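Local structure of D-xylonate dehydratase (Caulobacter crescentus, 5OYN) at residues 333-338 and 375-380. The protein catalyses the dehydration of D-xylonate to 2-dehydro-3-deoxy-D-arabinonate in D-xylose degradation, and of D-gluconate with similar efficiency, using a [2Fe-2S] cluster and magnesium. Residues are numbered along the deposited sequence; the frame is centred on the assembly and turned at random.
Sequences HRAGGA and REVIFP
Ala335, Val377 and Ile378 form a small, buried apolar contact where the loop that follows helix 363-367 packs on the junction of helices 329-335 and 337-347, away from the cluster and magnesium sites. The methyl of Ala335 points at the loop and rests against both side chains, with its CB 3.8 Å from Val377 CB and 3.7 Å from Ile378 CD1. Ile378 holds CG1 anti to its own carbonyl carbon (chi1 -63°) and continues extended through chi2, which carries CD1 past this methyl to within 3.9 Å of Gly337 O. The turn between the helices is a Schellman motif: Gly336 takes a positive phi of 126°, and its N bonds back to His333 O at 3.1 Å. On the loop side, Pro380 CB lies over one face of the Arg375 guanidinium, near its rim, and Arg375 makes a weak bond from NH1 to Ile378 O; salt bridges to Glu371 and Glu344 also hold it. Polar links flank the apolar patch, with Ala335 O accepting from Thr372 OG1 and Glu376 pairing with Arg331. Val377 also touches Arg331 on helix 329-335, while Ile378 reaches Phe332 on that helix and Ala340 on helix 337-347.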
loop_
_atom_site.group_PDB
_atom_site.type_symbol
_atom_site.label_atom_id
_atom_site.label_comp_id
_atom_site.label_asym_id
_atom_site.label_seq_id
_atom_site.Cartn_x
_atom_site.Cartn_y
_atom_site.Cartn_z
ATOM N N HIS A 333 -25.277 -6.167 14.704
ATOM C CA HIS A 333 -24.050 -6.793 15.184
ATOM C C HIS A 333 -23.819 -6.508 16.668
ATOM O O HIS A 333 -23.312 -7.366 17.401
ATOM C CB HIS A 333 -22.851 -6.334 14.346
ATOM C CG HIS A 333 -21.537 -6.674 14.973
ATOM N ND1 HIS A 333 -20.836 -5.783 15.756
ATOM C CD2 HIS A 333 -20.837 -7.832 14.999
ATOM C CE1 HIS A 333 -19.745 -6.369 16.216
ATOM N NE2 HIS A 333 -19.723 -7.612 15.772
ATOM N N ARG A 334 -24.166 -5.313 17.133
ATOM C CA ARG A 334 -24.049 -5.019 18.559
ATOM C C ARG A 334 -25.000 -5.871 19.390
ATOM O O ARG A 334 -24.698 -6.183 20.549
ATOM C CB ARG A 334 -24.326 -3.539 18.797
ATOM C CG ARG A 334 -23.829 -2.986 20.109
ATOM C CD ARG A 334 -23.198 -1.597 19.879
ATOM N NE ARG A 334 -24.185 -0.592 19.492
ATOM C CZ ARG A 334 -24.044 0.226 18.455
ATOM N NH1 ARG A 334 -22.954 0.152 17.705
ATOM N NH2 ARG A 334 -24.998 1.108 18.161
ATOM N N ALA A 335 -26.159 -6.241 18.826
ATOM C CA ALA A 335 -27.093 -7.155 19.482
ATOM C C ALA A 335 -26.605 -8.600 19.510
ATOM O O ALA A 335 -27.165 -9.407 20.260
ATOM C CB ALA A 335 -28.451 -7.096 18.791
ATOM N N GLY A 336 -25.594 -8.947 18.714
ATOM C CA GLY A 336 -25.022 -10.277 18.750
ATOM C C GLY A 336 -24.990 -10.928 17.388
ATOM O O GLY A 336 -24.524 -12.063 17.241
ATOM N N GLY A 337 -25.509 -10.222 16.390
ATOM C CA GLY A 337 -25.498 -10.641 14.999
ATOM C C GLY A 337 -25.988 -12.058 14.788
ATOM O O GLY A 337 -26.882 -12.551 15.483
ATOM N N ALA A 338 -25.389 -12.730 13.808
ATOM C CA ALA A 338 -25.867 -14.059 13.428
ATOM C C ALA A 338 -25.826 -15.062 14.571
ATOM O O ALA A 338 -26.823 -15.785 14.755
ATOM C CB ALA A 338 -25.088 -14.579 12.218
ATOM N N ARG A 375 -32.794 -6.760 23.102
ATOM C CA ARG A 375 -34.079 -7.309 22.686
ATOM C C ARG A 375 -34.898 -6.325 21.855
ATOM O O ARG A 375 -35.978 -6.702 21.380
ATOM C CB ARG A 375 -34.864 -7.782 23.911
ATOM C CG ARG A 375 -34.344 -9.085 24.541
ATOM C CD ARG A 375 -34.685 -10.328 23.699
ATOM N NE ARG A 375 -34.102 -11.561 24.244
ATOM C CZ ARG A 375 -33.922 -12.685 23.543
ATOM N NH1 ARG A 375 -34.271 -12.750 22.260
ATOM N NH2 ARG A 375 -33.377 -13.746 24.122
ATOM N N GLU A 376 -34.415 -5.091 21.661
ATOM C CA GLU A 376 -35.028 -4.156 20.715
ATOM C C GLU A 376 -34.735 -4.552 19.274
ATOM O O GLU A 376 -35.427 -4.102 18.348
ATOM C CB GLU A 376 -34.503 -2.729 20.959
ATOM C CG GLU A 376 -35.483 -1.722 21.608
ATOM C CD GLU A 376 -34.795 -0.410 22.113
ATOM O OE1 GLU A 376 -33.684 -0.048 21.634
ATOM O OE2 GLU A 376 -35.374 0.263 23.002
ATOM N N VAL A 377 -33.728 -5.395 19.073
ATOM C CA VAL A 377 -33.143 -5.645 17.765
ATOM C C VAL A 377 -33.306 -7.101 17.368
ATOM O O VAL A 377 -33.682 -7.412 16.232
ATOM C CB VAL A 377 -31.646 -5.235 17.734
ATOM C CG1 VAL A 377 -31.061 -5.389 16.339
ATOM C CG2 VAL A 377 -31.480 -3.834 18.260
ATOM N N ILE A 378 -33.004 -8.010 18.285
ATOM C CA ILE A 378 -33.197 -9.436 18.068
ATOM C C ILE A 378 -34.268 -9.902 19.047
ATOM O O ILE A 378 -34.014 -10.048 20.249
ATOM C CB ILE A 378 -31.896 -10.216 18.229
ATOM C CG1 ILE A 378 -30.908 -9.744 17.159
ATOM C CG2 ILE A 378 -32.184 -11.703 18.145
ATOM C CD1 ILE A 378 -29.516 -10.319 17.305
ATOM N N PHE A 379 -35.475 -10.125 18.531
ATOM C CA PHE A 379 -36.618 -10.465 19.366
ATOM C C PHE A 379 -36.552 -11.910 19.845
ATOM O O PHE A 379 -35.917 -12.767 19.208
ATOM C CB PHE A 379 -37.912 -10.227 18.602
ATOM C CG PHE A 379 -38.342 -8.795 18.590
ATOM C CD1 PHE A 379 -37.399 -7.771 18.551
ATOM C CD2 PHE A 379 -39.681 -8.464 18.618
ATOM C CE1 PHE A 379 -37.794 -6.442 18.537
ATOM C CE2 PHE A 379 -40.084 -7.147 18.608
ATOM C CZ PHE A 379 -39.138 -6.132 18.568
ATOM N N PRO A 380 -37.189 -12.204 20.984
ATOM C CA PRO A 380 -37.277 -13.598 21.437
ATOM C C PRO A 380 -38.195 -14.391 20.525
ATOM O O PRO A 380 -39.178 -13.867 19.995
ATOM C CB PRO A 380 -37.835 -13.485 22.862
ATOM C CG PRO A 380 -38.560 -12.191 22.882
ATOM C CD PRO A 380 -37.880 -11.278 21.899
#